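Local structure of cytochrome c (Pseudomonas aeruginosa, 6RTE) at residues Lys447-Ala461 with Ser464-His478. The protein catalyses the dehydrogenation of dihydro-heme d1 in heme d1 biosynthesis, with a heme c domain joined to an eight-bladed beta-propeller. Sequence-based numbering, arbitrary orientation.
Sequences KVAGHVEFTRDGRYA and SVWDRDGALVVYDAH
A449 faces V465 as an antiparallel non-hydrogen-bonded pair and A461 faces Y475 as a hydrogen-bonded one, so strand 460-465 pairs with strand 449-454 on one edge and strand 470-476 on the other. These are three consecutive antiparallel strands of a four-stranded beta-propeller blade, which strand 482-488 completes. W466 illustrates how a side chain can stand in for a backbone donor. Its backbone N donates to V448 O (2.8 Å), while its indole NE1 takes G450 O at 2.7 Å, where S464 N gives a weak bond to H451 O instead. G450 O lies in the indole plane, yet the donor sits above the carbonyl plane, 51° out of it. With CG anti to the carbonyl carbon (chi1 -63°), the ring brings its NE1 edge to G450 O, and F419 meets it edge-to-face. G450 N in turn donates to S464 O, whereas S464 OG bonds to S492 and K494 of the neighbouring strand 491-496.

Charge closes one end of the contact. The extended K447 chain crosses D467 at about a right angle, and NZ donates to D469 O at 3.1 Å and makes long salt bridges to D467 OD1 (3.5 Å) and D469 OD2 (3.6 Å). At the far end, Y460 CB packs on V474 CG1 at 4.1 Å. A477 CB lies loosely at the edge of the F454 ring, 4.4 Å from CE2, and A477 N donates to R459 O at 2.9 Å.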
loop_
_atom_site.group_PDB
_atom_site.type_symbol
_atom_site.label_atom_id
_atom_site.label_comp_id
_atom_site.label_asym_id
_atom_site.label_seq_id
_atom_site.Cartn_x
_atom_site.Cartn_y
_atom_site.Cartn_z
ATOM N N LYS A 447 0.117 21.628 -7.808
ATOM C CA LYS A 447 0.771 20.542 -7.102
ATOM C C LYS A 447 -0.072 19.277 -7.183
ATOM O O LYS A 447 -1.284 19.317 -7.408
ATOM C CB LYS A 447 1.014 20.916 -5.638
ATOM C CG LYS A 447 1.751 22.229 -5.496
ATOM C CD LYS A 447 2.371 22.373 -4.133
ATOM C CE LYS A 447 3.120 23.679 -4.042
ATOM N NZ LYS A 447 3.901 23.749 -2.791
ATOM N N VAL A 448 0.594 18.142 -6.998
ATOM C CA VAL A 448 -0.080 16.860 -7.144
ATOM C C VAL A 448 -1.054 16.690 -5.982
ATOM O O VAL A 448 -0.668 16.741 -4.810
ATOM C CB VAL A 448 0.935 15.711 -7.220
ATOM C CG1 VAL A 448 1.963 15.839 -6.127
ATOM C CG2 VAL A 448 0.234 14.358 -7.140
ATOM N N ALA A 449 -2.329 16.515 -6.311
ATOM C CA ALA A 449 -3.380 16.258 -5.338
ATOM C C ALA A 449 -3.892 14.841 -5.542
ATOM O O ALA A 449 -4.149 14.425 -6.675
ATOM C CB ALA A 449 -4.521 17.265 -5.490
ATOM N N GLY A 450 -4.036 14.096 -4.452
ATOM C CA GLY A 450 -4.514 12.736 -4.574
ATOM C C GLY A 450 -4.784 12.057 -3.255
ATOM O O GLY A 450 -4.140 12.357 -2.252
ATOM N N HIS A 451 -5.745 11.133 -3.271
ATOM C CA HIS A 451 -6.135 10.288 -2.148
ATOM C C HIS A 451 -7.054 11.007 -1.171
ATOM O O HIS A 451 -6.727 12.089 -0.667
ATOM C CB HIS A 451 -4.938 9.752 -1.371
ATOM C CG HIS A 451 -5.322 8.724 -0.353
ATOM N ND1 HIS A 451 -5.765 9.056 0.909
ATOM C CD2 HIS A 451 -5.370 7.371 -0.422
ATOM C CE1 HIS A 451 -6.050 7.951 1.581
ATOM N NE2 HIS A 451 -5.817 6.919 0.795
ATOM N N VAL A 452 -8.188 10.381 -0.874
ATOM C CA VAL A 452 -9.233 10.962 -0.044
ATOM C C VAL A 452 -9.627 9.940 1.014
ATOM O O VAL A 452 -9.824 8.759 0.699
ATOM C CB VAL A 452 -10.453 11.372 -0.891
ATOM C CG1 VAL A 452 -11.604 11.857 -0.002
ATOM C CG2 VAL A 452 -10.056 12.442 -1.909
ATOM N N GLU A 453 -9.725 10.389 2.260
ATOM C CA GLU A 453 -10.282 9.604 3.355
ATOM C C GLU A 453 -11.265 10.484 4.117
ATOM O O GLU A 453 -11.081 11.701 4.195
ATOM C CB GLU A 453 -9.181 9.090 4.295
ATOM C CG GLU A 453 -9.653 8.130 5.376
ATOM C CD GLU A 453 -9.810 6.711 4.875
ATOM O OE1 GLU A 453 -9.829 6.517 3.643
ATOM O OE2 GLU A 453 -9.902 5.791 5.706
ATOM N N PHE A 454 -12.311 9.865 4.665
ATOM C CA PHE A 454 -13.347 10.572 5.406
ATOM C C PHE A 454 -13.231 10.320 6.907
ATOM O O PHE A 454 -12.634 9.337 7.350
ATOM C CB PHE A 454 -14.750 10.141 4.944
ATOM C CG PHE A 454 -15.031 10.415 3.495
ATOM C CD1 PHE A 454 -14.712 9.475 2.529
ATOM C CD2 PHE A 454 -15.627 11.600 3.106
ATOM C CE1 PHE A 454 -14.966 9.717 1.193
ATOM C CE2 PHE A 454 -15.891 11.855 1.763
ATOM C CZ PHE A 454 -15.559 10.910 0.807
ATOM N N THR A 455 -13.823 11.229 7.683
ATOM C CA THR A 455 -14.120 10.952 9.084
ATOM C C THR A 455 -15.106 9.791 9.175
ATOM O O THR A 455 -15.775 9.432 8.201
ATOM C CB THR A 455 -14.720 12.173 9.776
ATOM O OG1 THR A 455 -15.817 12.675 8.994
ATOM C CG2 THR A 455 -13.681 13.273 9.960
ATOM N N ARG A 456 -15.212 9.214 10.376
ATOM C CA ARG A 456 -16.030 8.011 10.525
ATOM C C ARG A 456 -17.481 8.273 10.136
ATOM O O ARG A 456 -18.134 7.389 9.573
ATOM C CB ARG A 456 -15.933 7.471 11.956
ATOM C CG ARG A 456 -16.434 8.413 13.043
ATOM C CD ARG A 456 -16.255 7.810 14.437
ATOM N NE ARG A 456 -16.974 6.542 14.594
ATOM C CZ ARG A 456 -17.468 6.093 15.746
ATOM N NH1 ARG A 456 -17.334 6.803 16.860
ATOM N NH2 ARG A 456 -18.107 4.932 15.786
ATOM N N ASP A 457 -17.991 9.477 10.397
ATOM C CA ASP A 457 -19.363 9.834 10.046
ATOM C C ASP A 457 -19.481 10.495 8.675
ATOM O O ASP A 457 -20.586 10.895 8.289
ATOM C CB ASP A 457 -19.956 10.761 11.116
ATOM C CG ASP A 457 -19.272 12.120 11.160
ATOM O OD1 ASP A 457 -18.272 12.311 10.431
ATOM O OD2 ASP A 457 -19.731 13.000 11.921
ATOM N N GLY A 458 -18.381 10.625 7.934
ATOM C CA GLY A 458 -18.433 11.166 6.589
ATOM C C GLY A 458 -18.611 12.662 6.488
ATOM O O GLY A 458 -18.765 13.175 5.372
ATOM N N ARG A 459 -18.594 13.386 7.612
ATOM C CA ARG A 459 -18.812 14.828 7.573
ATOM C C ARG A 459 -17.641 15.591 6.961
ATOM O O ARG A 459 -17.843 16.701 6.452
ATOM C CB ARG A 459 -19.077 15.368 8.980
ATOM C CG ARG A 459 -20.511 15.200 9.462
ATOM C CD ARG A 459 -20.714 15.922 10.794
ATOM N NE ARG A 459 -19.783 15.437 11.815
ATOM C CZ ARG A 459 -19.290 16.177 12.808
ATOM N NH1 ARG A 459 -18.446 15.631 13.676
ATOM N NH2 ARG A 459 -19.625 17.460 12.928
ATOM N N TYR A 460 -16.429 15.035 7.001
ATOM C CA TYR A 460 -15.254 15.716 6.473
ATOM C C TYR A 460 -14.435 14.765 5.617
ATOM O O TYR A 460 -14.401 13.557 5.859
ATOM C CB TYR A 460 -14.372 16.277 7.595
ATOM C CG TYR A 460 -15.070 17.292 8.464
ATOM C CD1 TYR A 460 -15.153 18.621 8.078
ATOM C CD2 TYR A 460 -15.647 16.919 9.671
ATOM C CE1 TYR A 460 -15.794 19.555 8.872
ATOM C CE2 TYR A 460 -16.287 17.845 10.470
ATOM C CZ TYR A 460 -16.356 19.159 10.065
ATOM O OH TYR A 460 -16.992 20.086 10.856
ATOM N N ALA A 461 -13.767 15.333 4.612
ATOM C CA ALA A 461 -12.894 14.593 3.714
ATOM C C ALA A 461 -11.489 15.169 3.807
ATOM O O ALA A 461 -11.311 16.388 3.859
ATOM C CB ALA A 461 -13.403 14.660 2.268
ATOM N N SER A 464 -4.787 14.851 0.245
ATOM C CA SER A 464 -3.336 14.956 0.340
ATOM C C SER A 464 -2.771 15.732 -0.841
ATOM O O SER A 464 -3.051 15.403 -2.002
ATOM C CB SER A 464 -2.695 13.569 0.399
ATOM O OG SER A 464 -2.935 12.932 1.640
ATOM N N VAL A 465 -1.971 16.753 -0.547
ATOM C CA VAL A 465 -1.139 17.418 -1.545
ATOM C C VAL A 465 0.246 16.785 -1.456
ATOM O O VAL A 465 0.979 17.012 -0.484
ATOM C CB VAL A 465 -1.082 18.935 -1.324
ATOM C CG1 VAL A 465 -0.184 19.596 -2.369
ATOM C CG2 VAL A 465 -2.477 19.528 -1.372
ATOM N N TRP A 466 0.599 15.982 -2.465
ATOM C CA TRP A 466 1.803 15.146 -2.439
ATOM C C TRP A 466 3.002 15.983 -2.888
ATOM O O TRP A 466 3.514 15.854 -4.003
ATOM C CB TRP A 466 1.645 13.931 -3.350
ATOM C CG TRP A 466 0.570 12.947 -3.003
ATOM C CD1 TRP A 466 -0.768 13.193 -2.863
ATOM C CD2 TRP A 466 0.743 11.539 -2.800
ATOM N NE1 TRP A 466 -1.435 12.025 -2.565
ATOM C CE2 TRP A 466 -0.530 10.996 -2.521
ATOM C CE3 TRP A 466 1.852 10.688 -2.817
ATOM C CZ2 TRP A 466 -0.722 9.641 -2.262
ATOM C CZ3 TRP A 466 1.659 9.345 -2.557
ATOM C CH2 TRP A 466 0.382 8.834 -2.287
ATOM N N ASP A 467 3.476 16.843 -1.994
ATOM C CA ASP A 467 4.541 17.773 -2.353
ATOM C C ASP A 467 5.435 17.995 -1.143
ATOM O O ASP A 467 4.985 17.901 0.001
ATOM C CB ASP A 467 3.950 19.093 -2.859
ATOM C CG ASP A 467 4.999 20.016 -3.459
ATOM O OD1 ASP A 467 5.672 20.727 -2.686
ATOM O OD2 ASP A 467 5.155 20.022 -4.703
ATOM N N ARG A 468 6.716 18.273 -1.404
ATOM C CA ARG A 468 7.615 18.641 -0.315
ATOM C C ARG A 468 7.005 19.770 0.504
ATOM O O ARG A 468 7.057 19.758 1.742
ATOM C CB ARG A 468 8.981 19.048 -0.863
ATOM N N ASP A 469 6.406 20.742 -0.177
ATOM C CA ASP A 469 5.586 21.771 0.457
ATOM C C ASP A 469 4.112 21.379 0.363
ATOM O O ASP A 469 3.276 22.094 -0.190
ATOM C CB ASP A 469 5.854 23.121 -0.204
ATOM C CG ASP A 469 5.322 24.292 0.601
ATOM O OD1 ASP A 469 6.147 25.064 1.135
ATOM O OD2 ASP A 469 4.086 24.447 0.699
ATOM N N GLY A 470 3.802 20.199 0.912
ATOM C CA GLY A 470 2.485 19.618 0.806
ATOM C C GLY A 470 1.626 19.890 2.028
ATOM O O GLY A 470 1.988 20.656 2.924
ATOM N N ALA A 471 0.466 19.233 2.060
ATOM C CA ALA A 471 -0.518 19.526 3.093
ATOM C C ALA A 471 -1.580 18.442 3.151
ATOM O O ALA A 471 -1.901 17.804 2.144
ATOM C CB ALA A 471 -1.192 20.883 2.851
ATOM N N LEU A 472 -2.110 18.250 4.359
ATOM C CA LEU A 472 -3.367 17.548 4.593
ATOM C C LEU A 472 -4.465 18.611 4.655
ATOM O O LEU A 472 -4.466 19.449 5.563
ATOM C CB LEU A 472 -3.279 16.752 5.894
ATOM C CG LEU A 472 -4.345 15.721 6.252
ATOM C CD1 LEU A 472 -4.421 14.646 5.203
ATOM C CD2 LEU A 472 -4.034 15.105 7.617
ATOM N N VAL A 473 -5.381 18.593 3.687
ATOM C CA VAL A 473 -6.418 19.615 3.567
ATOM C C VAL A 473 -7.756 19.004 3.946
ATOM O O VAL A 473 -8.192 18.012 3.338
ATOM C CB VAL A 473 -6.476 20.206 2.148
ATOM C CG1 VAL A 473 -7.333 21.478 2.139
ATOM C CG2 VAL A 473 -5.080 20.490 1.637
ATOM N N VAL A 474 -8.412 19.605 4.942
ATOM C CA VAL A 474 -9.684 19.124 5.471
ATOM C C VAL A 474 -10.808 19.895 4.795
ATOM O O VAL A 474 -10.775 21.130 4.737
ATOM C CB VAL A 474 -9.752 19.289 6.999
ATOM C CG1 VAL A 474 -11.045 18.677 7.568
ATOM C CG2 VAL A 474 -8.529 18.660 7.654
ATOM N N TYR A 475 -11.803 19.167 4.289
ATOM C CA TYR A 475 -12.948 19.739 3.604
ATOM C C TYR A 475 -14.236 19.288 4.277
ATOM O O TYR A 475 -14.358 18.130 4.682
ATOM C CB TYR A 475 -13.003 19.307 2.135
ATOM C CG TYR A 475 -11.994 19.962 1.227
ATOM C CD1 TYR A 475 -10.690 19.495 1.156
ATOM C CD2 TYR A 475 -12.355 21.027 0.416
ATOM C CE1 TYR A 475 -9.766 20.085 0.316
ATOM C CE2 TYR A 475 -11.437 21.623 -0.429
ATOM C CZ TYR A 475 -10.145 21.145 -0.473
ATOM O OH TYR A 475 -9.227 21.732 -1.309
ATOM N N ASP A 476 -15.196 20.201 4.376
ATOM C CA ASP A 476 -16.560 19.819 4.718
ATOM C C ASP A 476 -17.145 19.027 3.553
ATOM O O ASP A 476 -17.244 19.543 2.433
ATOM C CB ASP A 476 -17.398 21.063 5.016
ATOM C CG ASP A 476 -18.774 20.728 5.564
ATOM O OD1 ASP A 476 -19.430 19.810 5.028
ATOM O OD2 ASP A 476 -19.204 21.395 6.534
ATOM N N ALA A 477 -17.523 17.773 3.812
ATOM C CA ALA A 477 -17.874 16.857 2.732
ATOM C C ALA A 477 -19.179 17.224 2.039
ATOM O O ALA A 477 -19.411 16.768 0.915
ATOM C CB ALA A 477 -17.962 15.426 3.267
ATOM N N HIS A 478 -20.036 18.022 2.674
ATOM C CA HIS A 478 -21.298 18.436 2.069
ATOM C C HIS A 478 -21.234 19.848 1.494
ATOM O O HIS A 478 -21.585 20.055 0.329
ATOM C CB HIS A 478 -22.426 18.331 3.101
ATOM C CG HIS A 478 -22.666 16.931 3.576
ATOM N ND1 HIS A 478 -23.353 15.999 2.826
ATOM C CD2 HIS A 478 -22.296 16.299 4.715
ATOM C CE1 HIS A 478 -23.402 14.856 3.486
ATOM N NE2 HIS A 478 -22.768 15.011 4.635
#